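Local coordinates for fatty acid-binding protein TM_1468 (Thermotoga maritima, PDB 1MGP) that binds long-chain fatty acids such as palmitate and may take part in lipid transport or fatty acid metabolism, at residues A[55-58]-A[59-63]; A[175-179]-A[180-184]; A[271-274]-A[275-278]. One frame throughout, in Å; residues are numbered along the deposited sequence.

Contact 1 of 3, residues A[55-58]-A[59-63]; sequences VVWE and DGRSE
Trp57 and Glu63 meet on one face of a tight beta hairpin. The indole NE1 donates to OE2 of Glu63 over 2.9 Å, in the ring plane and fairly straight (163°), and takes the anti lone pair of the carboxylate. A carboxylate suits this place because its two oxygens can take the indole N-H and two cations: OE2 also forms a salt bridge with Arg78, and OE1 one with Lys291.

Backbone groups are paired off in a ladder. Val55 and Glu63 form a hydrogen-bonded antiparallel pair, Val55 N to Glu63 O and Glu63 N to Val55 O, both 3.0 Å. Trp57 N then gives its hydrogen to Arg61 O at 2.8 Å, while Trp57 O receives Gly60 N, which lies well above the carbonyl plane. This is a type I turn from Trp57 to Gly60 followed by a G1 beta bulge; Gly60 has a positive phi (96°), where a side chain would press on the preceding carbonyl oxygen.

Asp59 ties off the loop. Its OD1 accepts Arg61 N at 3.1 Å, from above the carboxylate plane, making an Asx turn; its OD2 forms a salt bridge with Arg61 NE at 2.7 Å, though the hydrogen bond within it is bent and weak. A bend at chi3 (-62°) folds the guanidinium back over one face of Trp57, in a cation-pi contact with CZ 3.9 Å from the centroid of the five-membered ring. Val55 CG1 lies against the opposite face.

In the fold, the hairpin joins strands 48-56 and 62-64, and Val56 bonds through its backbone to Lys87, beside the palmitate-binding Thr88. Helix 69-81 presses Phe75 against Val55, Trp57 and Glu63, while helix 291-297 packs on Val55.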
ATOM      1  N   VAL A  55      10.690 -11.201   3.121  1.00 10.86           N
ATOM      2  CA  VAL A  55      10.998 -11.721   1.802  1.00 10.05           C
ATOM      3  C   VAL A  55      11.941 -12.881   2.116  1.00 10.21           C
ATOM      4  O   VAL A  55      12.952 -12.693   2.794  1.00 10.72           O
ATOM      5  CB  VAL A  55      11.735 -10.681   0.923  1.00  9.56           C
ATOM      6  CG1 VAL A  55      12.247 -11.343  -0.341  1.00  8.93           C
ATOM      7  CG2 VAL A  55      10.790  -9.547   0.561  1.00 10.04           C
ATOM      8  N   VAL A  56      11.596 -14.084   1.672  1.00 10.93           N
ATOM      9  CA  VAL A  56      12.458 -15.234   1.923  1.00 13.17           C
ATOM     10  C   VAL A  56      12.922 -15.817   0.599  1.00 11.65           C
ATOM     11  O   VAL A  56      12.109 -16.231  -0.237  1.00 12.47           O
ATOM     12  CB  VAL A  56      11.740 -16.326   2.756  1.00 17.02           C
ATOM     13  CG1 VAL A  56      10.522 -16.839   2.016  1.00 20.43           C
ATOM     14  CG2 VAL A  56      12.705 -17.469   3.056  1.00 17.36           C
ATOM     15  N   TRP A  57      14.234 -15.830   0.404  1.00  9.98           N
ATOM     16  CA  TRP A  57      14.822 -16.347  -0.823  1.00 12.78           C
ATOM     17  C   TRP A  57      14.818 -17.872  -0.814  1.00 14.30           C
ATOM     18  O   TRP A  57      14.681 -18.484   0.243  1.00 13.52           O
ATOM     19  CB  TRP A  57      16.242 -15.800  -0.976  1.00 12.46           C
ATOM     20  CG  TRP A  57      16.267 -14.292  -1.034  1.00 13.36           C
ATOM     21  CD1 TRP A  57      16.288 -13.424   0.025  1.00 13.72           C
ATOM     22  CD2 TRP A  57      16.240 -13.484  -2.216  1.00 12.87           C
ATOM     23  NE1 TRP A  57      16.279 -12.121  -0.428  1.00 12.66           N
ATOM     24  CE2 TRP A  57      16.247 -12.131  -1.799  1.00 13.14           C
ATOM     25  CE3 TRP A  57      16.207 -13.769  -3.587  1.00 12.62           C
ATOM     26  CZ2 TRP A  57      16.222 -11.069  -2.705  1.00 12.54           C
ATOM     27  CZ3 TRP A  57      16.181 -12.705  -4.491  1.00 14.12           C
ATOM     28  CH2 TRP A  57      16.189 -11.375  -4.042  1.00 13.01           C
ATOM     29  N   GLU A  58      14.967 -18.495  -1.981  1.00 17.21           N
ATOM     30  CA  GLU A  58      14.933 -19.954  -2.016  1.00 20.08           C
ATOM     31  C   GLU A  58      16.070 -20.617  -1.246  1.00 21.51           C
ATOM     32  O   GLU A  58      15.945 -21.765  -0.818  1.00 21.86           O
ATOM     33  CB  GLU A  58      14.896 -20.477  -3.461  1.00 21.41           C
ATOM     34  CG  GLU A  58      15.996 -19.983  -4.380  1.00 23.10           C
ATOM     35  CD  GLU A  58      15.966 -20.688  -5.732  1.00 25.50           C
ATOM     36  OE1 GLU A  58      14.856 -21.013  -6.216  1.00 25.44           O
ATOM     37  OE2 GLU A  58      17.048 -20.909  -6.312  1.00 25.96           O
ATOM     38  N   ASP A  59      17.167 -19.891  -1.050  1.00 22.42           N
ATOM     39  CA  ASP A  59      18.305 -20.440  -0.321  1.00 23.30           C
ATOM     40  C   ASP A  59      18.062 -20.358   1.187  1.00 23.45           C
ATOM     41  O   ASP A  59      18.932 -20.706   1.990  1.00 24.11           O
ATOM     42  CB  ASP A  59      19.588 -19.692  -0.696  1.00 25.64           C
ATOM     43  CG  ASP A  59      19.732 -18.371   0.029  1.00 29.01           C
ATOM     44  OD1 ASP A  59      18.736 -17.624   0.118  1.00 28.27           O
ATOM     45  OD2 ASP A  59      20.850 -18.077   0.505  1.00 32.15           O
ATOM     46  N   GLY A  60      16.873 -19.894   1.567  1.00 21.51           N
ATOM     47  CA  GLY A  60      16.536 -19.801   2.975  1.00 20.77           C
ATOM     48  C   GLY A  60      16.756 -18.449   3.629  1.00 21.44           C
ATOM     49  O   GLY A  60      16.232 -18.200   4.709  1.00 21.86           O
ATOM     50  N   ARG A  61      17.530 -17.578   2.991  1.00 20.99           N
ATOM     51  CA  ARG A  61      17.791 -16.252   3.547  1.00 22.16           C
ATOM     52  C   ARG A  61      16.491 -15.476   3.696  1.00 20.58           C
ATOM     53  O   ARG A  61      15.659 -15.453   2.786  1.00 18.95           O
ATOM     54  CB  ARG A  61      18.758 -15.471   2.649  1.00 24.61           C
ATOM     55  CG  ARG A  61      20.161 -16.058   2.604  1.00 29.94           C
ATOM     56  CD  ARG A  61      21.073 -15.310   1.635  1.00 32.52           C
ATOM     57  NE  ARG A  61      20.592 -15.379   0.255  1.00 34.02           N
ATOM     58  CZ  ARG A  61      19.857 -14.441  -0.333  1.00 33.78           C
ATOM     59  NH1 ARG A  61      19.512 -13.344   0.333  1.00 33.74           N
ATOM     60  NH2 ARG A  61      19.464 -14.604  -1.589  1.00 33.22           N
ATOM     61  N   SER A  62      16.325 -14.842   4.851  1.00 19.51           N
ATOM     62  CA  SER A  62      15.127 -14.061   5.138  1.00 19.00           C
ATOM     63  C   SER A  62      15.490 -12.619   5.459  1.00 18.47           C
ATOM     64  O   SER A  62      16.475 -12.357   6.156  1.00 19.57           O
ATOM     65  CB  SER A  62      14.381 -14.670   6.324  1.00 19.02           C
ATOM     66  OG  SER A  62      13.231 -13.915   6.640  1.00 22.64           O
ATOM     67  N   GLU A  63      14.706 -11.679   4.941  1.00 15.31           N
ATOM     68  CA  GLU A  63      14.971 -10.278   5.215  1.00 14.34           C
ATOM     69  C   GLU A  63      13.695  -9.480   5.400  1.00 12.83           C
ATOM     70  O   GLU A  63      12.709  -9.660   4.674  1.00 11.25           O
ATOM     71  CB  GLU A  63      15.851  -9.645   4.120  1.00 14.55           C
ATOM     72  CG  GLU A  63      15.230  -9.513   2.743  1.00 14.43           C
ATOM     73  CD  GLU A  63      16.182  -8.865   1.734  1.00 14.13           C
ATOM     74  OE1 GLU A  63      16.426  -7.641   1.822  1.00 13.57           O
ATOM     75  OE2 GLU A  63      16.695  -9.582   0.854  1.00 15.12           O
TER

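Contact 2 of 3, residues A[175-179]-A[180-184]; sequences DERMK and NKDFK
Arg177, in the last turn of helix 167-179, reaches forward to Asp182 and Phe183 just beyond the helix end. Its NE donates to Asp182 OD2 at 2.6 Å, a salt bridge in which the oxygen lies near the guanidinium plane and offers its anti lone pair; the two flat groups are turned 61° apart. Two successive bends, at chi2 (-60°) and chi3, curl the arginine chain round so that NE, rather than the far end, faces the acid. The NH2 end is thereby left for Glu307 and the carbonyl of Val308 on strand 302-308.

Phe183 supports the same side chain from another direction. Its CE2 touches Arg177 CB at 3.6 Å, and its CZ lies over one face of the guanidinium, 4.1 Å from Arg177 CZ, with the planes 39° apart. With an alanine here instead of Arg177, Asp182 would probably lose the cation that NE brings, Glu307 would lose this partner, and a gap would open beside the phenylalanine ring.

Asn180, the first residue to leave helical angles, lays its side chain back along the last turn, with ND2 3.7 Å from Glu176 CG. Its N still bonds to Glu176 O at 3.0 Å. A Schellman motif spans this end of the helix: Asp182 N donates to Arg177 O at 2.9 Å and Lys181 N to Met178 O at 3.0 Å. Lys181 takes the positive-phi position, tolerated here by a residue whose side chain points away from the helix.

The chemistry thus works on two levels, backbone donors closing the helix while a salt bridge positions Arg177. Held between Asp182 and Glu307, the guanidinium is likely to be limited in its rotation and to offset the negative charge of both acids, coupling the helix end to strand 302-308.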
ATOM      1  N   ASP A 175     -15.576   3.364   6.651  1.00 22.20           N
ATOM      2  CA  ASP A 175     -16.472   2.354   6.110  1.00 23.41           C
ATOM      3  C   ASP A 175     -17.298   2.954   4.971  1.00 23.71           C
ATOM      4  O   ASP A 175     -17.525   2.308   3.947  1.00 22.98           O
ATOM      5  CB  ASP A 175     -17.386   1.834   7.215  1.00 26.27           C
ATOM      6  CG  ASP A 175     -17.793   0.401   6.999  1.00 30.85           C
ATOM      7  OD1 ASP A 175     -18.577   0.139   6.061  1.00 33.04           O
ATOM      8  OD2 ASP A 175     -17.316  -0.467   7.764  1.00 34.53           O
ATOM      9  N   GLU A 176     -17.742   4.196   5.155  1.00 25.20           N
ATOM     10  CA  GLU A 176     -18.518   4.893   4.134  1.00 26.91           C
ATOM     11  C   GLU A 176     -17.633   5.176   2.918  1.00 25.25           C
ATOM     12  O   GLU A 176     -18.025   4.914   1.780  1.00 24.44           O
ATOM     13  CB  GLU A 176     -19.064   6.215   4.682  1.00 31.37           C
ATOM     14  CG  GLU A 176     -19.696   7.104   3.615  1.00 39.34           C
ATOM     15  CD  GLU A 176     -20.271   8.389   4.181  1.00 43.85           C
ATOM     16  OE1 GLU A 176     -19.522   9.131   4.853  1.00 46.85           O
ATOM     17  OE2 GLU A 176     -21.471   8.657   3.951  1.00 46.21           O
ATOM     18  N   ARG A 177     -16.441   5.717   3.166  1.00 23.54           N
ATOM     19  CA  ARG A 177     -15.506   6.018   2.087  1.00 22.58           C
ATOM     20  C   ARG A 177     -15.284   4.754   1.261  1.00 22.69           C
ATOM     21  O   ARG A 177     -15.254   4.799   0.030  1.00 21.32           O
ATOM     22  CB  ARG A 177     -14.166   6.506   2.651  1.00 21.41           C
ATOM     23  CG  ARG A 177     -14.257   7.764   3.507  1.00 22.19           C
ATOM     24  CD  ARG A 177     -14.824   8.931   2.721  1.00 20.47           C
ATOM     25  NE  ARG A 177     -13.939   9.361   1.641  1.00 20.74           N
ATOM     26  CZ  ARG A 177     -12.827  10.070   1.818  1.00 20.67           C
ATOM     27  NH1 ARG A 177     -12.458  10.431   3.039  1.00 18.70           N
ATOM     28  NH2 ARG A 177     -12.091  10.432   0.772  1.00 18.93           N
HETATM   29  N   MSE A 178     -15.140   3.622   1.947  1.00 22.86           N
HETATM   30  CA  MSE A 178     -14.928   2.344   1.273  1.00 23.63           C
HETATM   31  C   MSE A 178     -16.136   1.984   0.417  1.00 24.17           C
HETATM   32  O   MSE A 178     -15.992   1.514  -0.712  1.00 24.83           O
HETATM   33  CB  MSE A 178     -14.675   1.230   2.297  1.00 24.88           C
HETATM   34  CG  MSE A 178     -14.547  -0.166   1.677  1.00 27.42           C
HETATM   35 SE   MSE A 178     -14.313  -1.602   2.973  1.00 30.23          SE
HETATM   36  CE  MSE A 178     -16.149  -1.762   3.567  1.00 29.00           C
ATOM     37  N   LYS A 179     -17.329   2.203   0.960  1.00 24.72           N
ATOM     38  CA  LYS A 179     -18.556   1.895   0.238  1.00 24.94           C
ATOM     39  C   LYS A 179     -18.635   2.701  -1.056  1.00 23.54           C
ATOM     40  O   LYS A 179     -19.118   2.208  -2.075  1.00 22.32           O
ATOM     41  CB  LYS A 179     -19.777   2.200   1.112  1.00 27.10           C
ATOM     42  CG  LYS A 179     -21.109   1.871   0.451  1.00 30.44           C
ATOM     43  CD  LYS A 179     -22.284   2.240   1.346  1.00 34.06           C
ATOM     44  CE  LYS A 179     -23.600   1.755   0.756  1.00 35.65           C
ATOM     45  NZ  LYS A 179     -23.616   0.271   0.596  1.00 37.15           N
ATOM     46  N   ASN A 180     -18.156   3.940  -1.012  1.00 22.81           N
ATOM     47  CA  ASN A 180     -18.182   4.801  -2.190  1.00 22.74           C
ATOM     48  C   ASN A 180     -16.936   4.662  -3.055  1.00 21.92           C
ATOM     49  O   ASN A 180     -16.732   5.441  -3.988  1.00 22.44           O
ATOM     50  CB  ASN A 180     -18.356   6.263  -1.776  1.00 24.86           C
ATOM     51  CG  ASN A 180     -19.718   6.535  -1.181  1.00 27.83           C
ATOM     52  OD1 ASN A 180     -20.734   6.063  -1.698  1.00 30.91           O
ATOM     53  ND2 ASN A 180     -19.752   7.304  -0.097  1.00 27.25           N
ATOM     54  N   LYS A 181     -16.115   3.662  -2.749  1.00 20.74           N
ATOM     55  CA  LYS A 181     -14.885   3.409  -3.495  1.00 19.96           C
ATOM     56  C   LYS A 181     -14.000   4.654  -3.593  1.00 18.60           C
ATOM     57  O   LYS A 181     -13.421   4.936  -4.643  1.00 17.85           O
ATOM     58  CB  LYS A 181     -15.223   2.898  -4.901  1.00 23.58           C
ATOM     59  CG  LYS A 181     -16.078   1.633  -4.908  1.00 27.85           C
ATOM     60  CD  LYS A 181     -16.255   1.068  -6.315  1.00 32.51           C
ATOM     61  CE  LYS A 181     -17.039   2.012  -7.220  1.00 35.29           C
ATOM     62  NZ  LYS A 181     -17.171   1.468  -8.607  1.00 37.20           N
ATOM     63  N   ASP A 182     -13.883   5.385  -2.487  1.00 15.73           N
ATOM     64  CA  ASP A 182     -13.077   6.601  -2.456  1.00 15.86           C
ATOM     65  C   ASP A 182     -11.568   6.374  -2.464  1.00 13.96           C
ATOM     66  O   ASP A 182     -10.804   7.286  -2.779  1.00 13.58           O
ATOM     67  CB  ASP A 182     -13.459   7.452  -1.245  1.00 15.89           C
ATOM     68  CG  ASP A 182     -14.799   8.138  -1.420  1.00 19.95           C
ATOM     69  OD1 ASP A 182     -15.368   8.067  -2.535  1.00 22.44           O
ATOM     70  OD2 ASP A 182     -15.279   8.758  -0.451  1.00 19.75           O
ATOM     71  N   PHE A 183     -11.142   5.169  -2.107  1.00 14.57           N
ATOM     72  CA  PHE A 183      -9.720   4.844  -2.098  1.00 13.94           C
ATOM     73  C   PHE A 183      -9.475   3.776  -3.153  1.00 13.93           C
ATOM     74  O   PHE A 183     -10.040   2.683  -3.086  1.00 14.53           O
ATOM     75  CB  PHE A 183      -9.302   4.352  -0.713  1.00 14.22           C
ATOM     76  CG  PHE A 183      -9.516   5.368   0.377  1.00 13.57           C
ATOM     77  CD1 PHE A 183      -8.843   6.584   0.352  1.00 11.85           C
ATOM     78  CD2 PHE A 183     -10.410   5.116   1.415  1.00 14.53           C
ATOM     79  CE1 PHE A 183      -9.050   7.534   1.346  1.00 13.41           C
ATOM     80  CE2 PHE A 183     -10.626   6.064   2.417  1.00 15.24           C
ATOM     81  CZ  PHE A 183      -9.949   7.275   2.381  1.00 13.05           C
ATOM     82  N   LYS A 184      -8.629   4.097  -4.127  1.00 12.32           N
ATOM     83  CA  LYS A 184      -8.349   3.179  -5.224  1.00 11.45           C
ATOM     84  C   LYS A 184      -6.875   2.825  -5.400  1.00 10.42           C
ATOM     85  O   LYS A 184      -5.986   3.609  -5.066  1.00 10.90           O
ATOM     86  CB  LYS A 184      -8.870   3.787  -6.529  1.00 12.37           C
ATOM     87  CG  LYS A 184     -10.327   4.242  -6.471  1.00 13.68           C
ATOM     88  CD  LYS A 184     -10.717   5.002  -7.739  1.00 14.64           C
ATOM     89  CE  LYS A 184     -12.168   5.503  -7.692  1.00 14.32           C
ATOM     90  NZ  LYS A 184     -13.151   4.379  -7.641  1.00 13.43           N
TER

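Contact 3 of 3, residues A[271-274]-A[275-278]; sequences LLNT and LRKS
Leu271 and Leu275 are joined by a backbone bond of helix 265-275, from Leu275 N to Leu271 O at 2.9 Å. Arg276 N repeats the pattern to Leu272 O at 3.0 Å. The next donor changes step: Lys277 N goes to Thr274 O at 3.3 Å, three residues back, approaching from well above the carbonyl plane.

Water takes up further carbonyl capacity. One molecule donates to Asn273 O and weakly accepts from Arg276 NH2; another donates to Thr274 O at 2.9 Å and is hydrogen-bonded to Ser278 OG, a short hydroxyl side chain that can share a water with that carbonyl. Thr274 OG1 stands anti to the carbonyl carbon (chi1 -60°), beside the backbone N, which turns it back to bond with Glu270 O.

Among the side-chain contacts, the aliphatic CG of Arg276 rests 3.2 Å from Leu272 O. The long chain of Lys277 passes Asn273 O with its CG.

The leucines belong to the buried side. Leu271 and Leu275 pack on Phe304 of strand 302-308, Leu272 and Leu275 on Val257 of strand 254-261, and Leu272 also on strand 280-288; helix 234-246 lies against Leu271, Thr274 and Leu275.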
ATOM      1  N   LEU A 271       3.301   9.443 -14.931  1.00 13.09           N
ATOM      2  CA  LEU A 271       1.925   9.101 -14.595  1.00 12.37           C
ATOM      3  C   LEU A 271       1.231  10.257 -13.879  1.00 13.23           C
ATOM      4  O   LEU A 271       0.110  10.635 -14.232  1.00 13.97           O
ATOM      5  CB  LEU A 271       1.886   7.850 -13.699  1.00 11.68           C
ATOM      6  CG  LEU A 271       0.516   7.495 -13.103  1.00 11.34           C
ATOM      7  CD1 LEU A 271      -0.472   7.203 -14.232  1.00 12.12           C
ATOM      8  CD2 LEU A 271       0.642   6.293 -12.169  1.00  8.54           C
ATOM      9  N   LEU A 272       1.893  10.819 -12.874  1.00 14.49           N
ATOM     10  CA  LEU A 272       1.310  11.921 -12.115  1.00 14.69           C
ATOM     11  C   LEU A 272       1.189  13.197 -12.943  1.00 16.29           C
ATOM     12  O   LEU A 272       0.265  13.985 -12.739  1.00 17.69           O
ATOM     13  CB  LEU A 272       2.123  12.192 -10.844  1.00 14.90           C
ATOM     14  CG  LEU A 272       2.206  11.060  -9.808  1.00 17.16           C
ATOM     15  CD1 LEU A 272       2.869  11.583  -8.537  1.00 17.61           C
ATOM     16  CD2 LEU A 272       0.817  10.534  -9.485  1.00 14.70           C
ATOM     17  N   ASN A 273       2.121  13.406 -13.870  1.00 16.39           N
ATOM     18  CA  ASN A 273       2.077  14.585 -14.728  1.00 17.85           C
ATOM     19  C   ASN A 273       0.875  14.477 -15.660  1.00 17.76           C
ATOM     20  O   ASN A 273       0.211  15.471 -15.951  1.00 19.21           O
ATOM     21  CB  ASN A 273       3.361  14.694 -15.556  1.00 17.39           C
ATOM     22  CG  ASN A 273       4.485  15.384 -14.802  1.00 20.49           C
ATOM     23  OD1 ASN A 273       5.648  15.304 -15.193  1.00 22.29           O
ATOM     24  ND2 ASN A 273       4.139  16.076 -13.724  1.00 20.36           N
ATOM     25  N   THR A 274       0.601  13.261 -16.121  1.00 16.43           N
ATOM     26  CA  THR A 274      -0.524  13.014 -17.014  1.00 17.54           C
ATOM     27  C   THR A 274      -1.836  13.148 -16.246  1.00 18.15           C
ATOM     28  O   THR A 274      -2.813  13.695 -16.760  1.00 19.26           O
ATOM     29  CB  THR A 274      -0.442  11.602 -17.631  1.00 16.83           C
ATOM     30  OG1 THR A 274       0.773  11.480 -18.377  1.00 17.12           O
ATOM     31  CG2 THR A 274      -1.627  11.348 -18.555  1.00 14.06           C
ATOM     32  N   LEU A 275      -1.848  12.653 -15.011  1.00 17.03           N
ATOM     33  CA  LEU A 275      -3.037  12.717 -14.167  1.00 16.73           C
ATOM     34  C   LEU A 275      -3.444  14.159 -13.853  1.00 17.49           C
ATOM     35  O   LEU A 275      -4.629  14.489 -13.864  1.00 17.02           O
ATOM     36  CB  LEU A 275      -2.800  11.959 -12.850  1.00 14.00           C
ATOM     37  CG  LEU A 275      -3.988  11.940 -11.881  1.00 14.51           C
ATOM     38  CD1 LEU A 275      -5.096  11.061 -12.459  1.00 14.70           C
ATOM     39  CD2 LEU A 275      -3.550  11.415 -10.509  1.00 13.64           C
ATOM     40  N   ARG A 276      -2.466  15.015 -13.573  1.00 20.56           N
ATOM     41  CA  ARG A 276      -2.754  16.413 -13.246  1.00 25.14           C
ATOM     42  C   ARG A 276      -3.488  17.168 -14.347  1.00 25.47           C
ATOM     43  O   ARG A 276      -4.137  18.179 -14.082  1.00 25.82           O
ATOM     44  CB  ARG A 276      -1.464  17.175 -12.918  1.00 27.64           C
ATOM     45  CG  ARG A 276      -0.828  16.812 -11.591  1.00 35.62           C
ATOM     46  CD  ARG A 276       0.322  17.757 -11.263  1.00 39.93           C
ATOM     47  NE  ARG A 276       1.342  17.751 -12.308  1.00 45.14           N
ATOM     48  CZ  ARG A 276       2.426  18.519 -12.302  1.00 48.69           C
ATOM     49  NH1 ARG A 276       2.642  19.362 -11.299  1.00 50.18           N
ATOM     50  NH2 ARG A 276       3.298  18.446 -13.298  1.00 50.46           N
ATOM     51  N   LYS A 277      -3.394  16.684 -15.579  1.00 26.69           N
ATOM     52  CA  LYS A 277      -4.036  17.363 -16.698  1.00 27.90           C
ATOM     53  C   LYS A 277      -5.545  17.171 -16.819  1.00 28.02           C
ATOM     54  O   LYS A 277      -6.208  17.924 -17.533  1.00 29.19           O
ATOM     55  CB  LYS A 277      -3.351  16.964 -18.007  1.00 29.15           C
ATOM     56  CG  LYS A 277      -1.900  17.417 -18.085  1.00 31.73           C
ATOM     57  CD  LYS A 277      -1.301  17.157 -19.455  1.00 33.91           C
ATOM     58  CE  LYS A 277       0.145  17.629 -19.509  1.00 36.90           C
ATOM     59  NZ  LYS A 277       0.269  19.065 -19.120  1.00 38.29           N
ATOM     60  N   SER A 278      -6.099  16.179 -16.129  1.00 27.20           N
ATOM     61  CA  SER A 278      -7.540  15.952 -16.198  1.00 26.27           C
ATOM     62  C   SER A 278      -8.227  15.908 -14.831  1.00 24.74           C
ATOM     63  O   SER A 278      -9.428  15.652 -14.739  1.00 25.39           O
ATOM     64  CB  SER A 278      -7.837  14.668 -16.981  1.00 27.43           C
ATOM     65  OG  SER A 278      -7.128  13.561 -16.460  1.00 31.78           O
TER
HETATM   66  O   HOH W   1       1.639  17.978 -15.870  1.00 34.80           O
HETATM   67  O   HOH W   2      -5.242  13.048 -18.142  1.00 25.34           O

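In the fold
From the N terminus the three contacts follow in series, none enclosing or crossing another, and each is local, closing no long loop. Contact 1 reverses the chain between strands 48-56 and 62-64, in the first mixed sheet. Contact 2 comes much later, where helix 167-179 hands over to strand 183-189 and so leads into the second mixed sheet. Contact 3 lies at the C-terminal part of helix 265-275, ahead of strand 280-288, an outermost strand of that second sheet. Contacts 2 and 3 therefore serve the same sheet, their centres about 22 Å apart, and both reach strand 302-308; contact 1 lies across the molecule's centre from each of them.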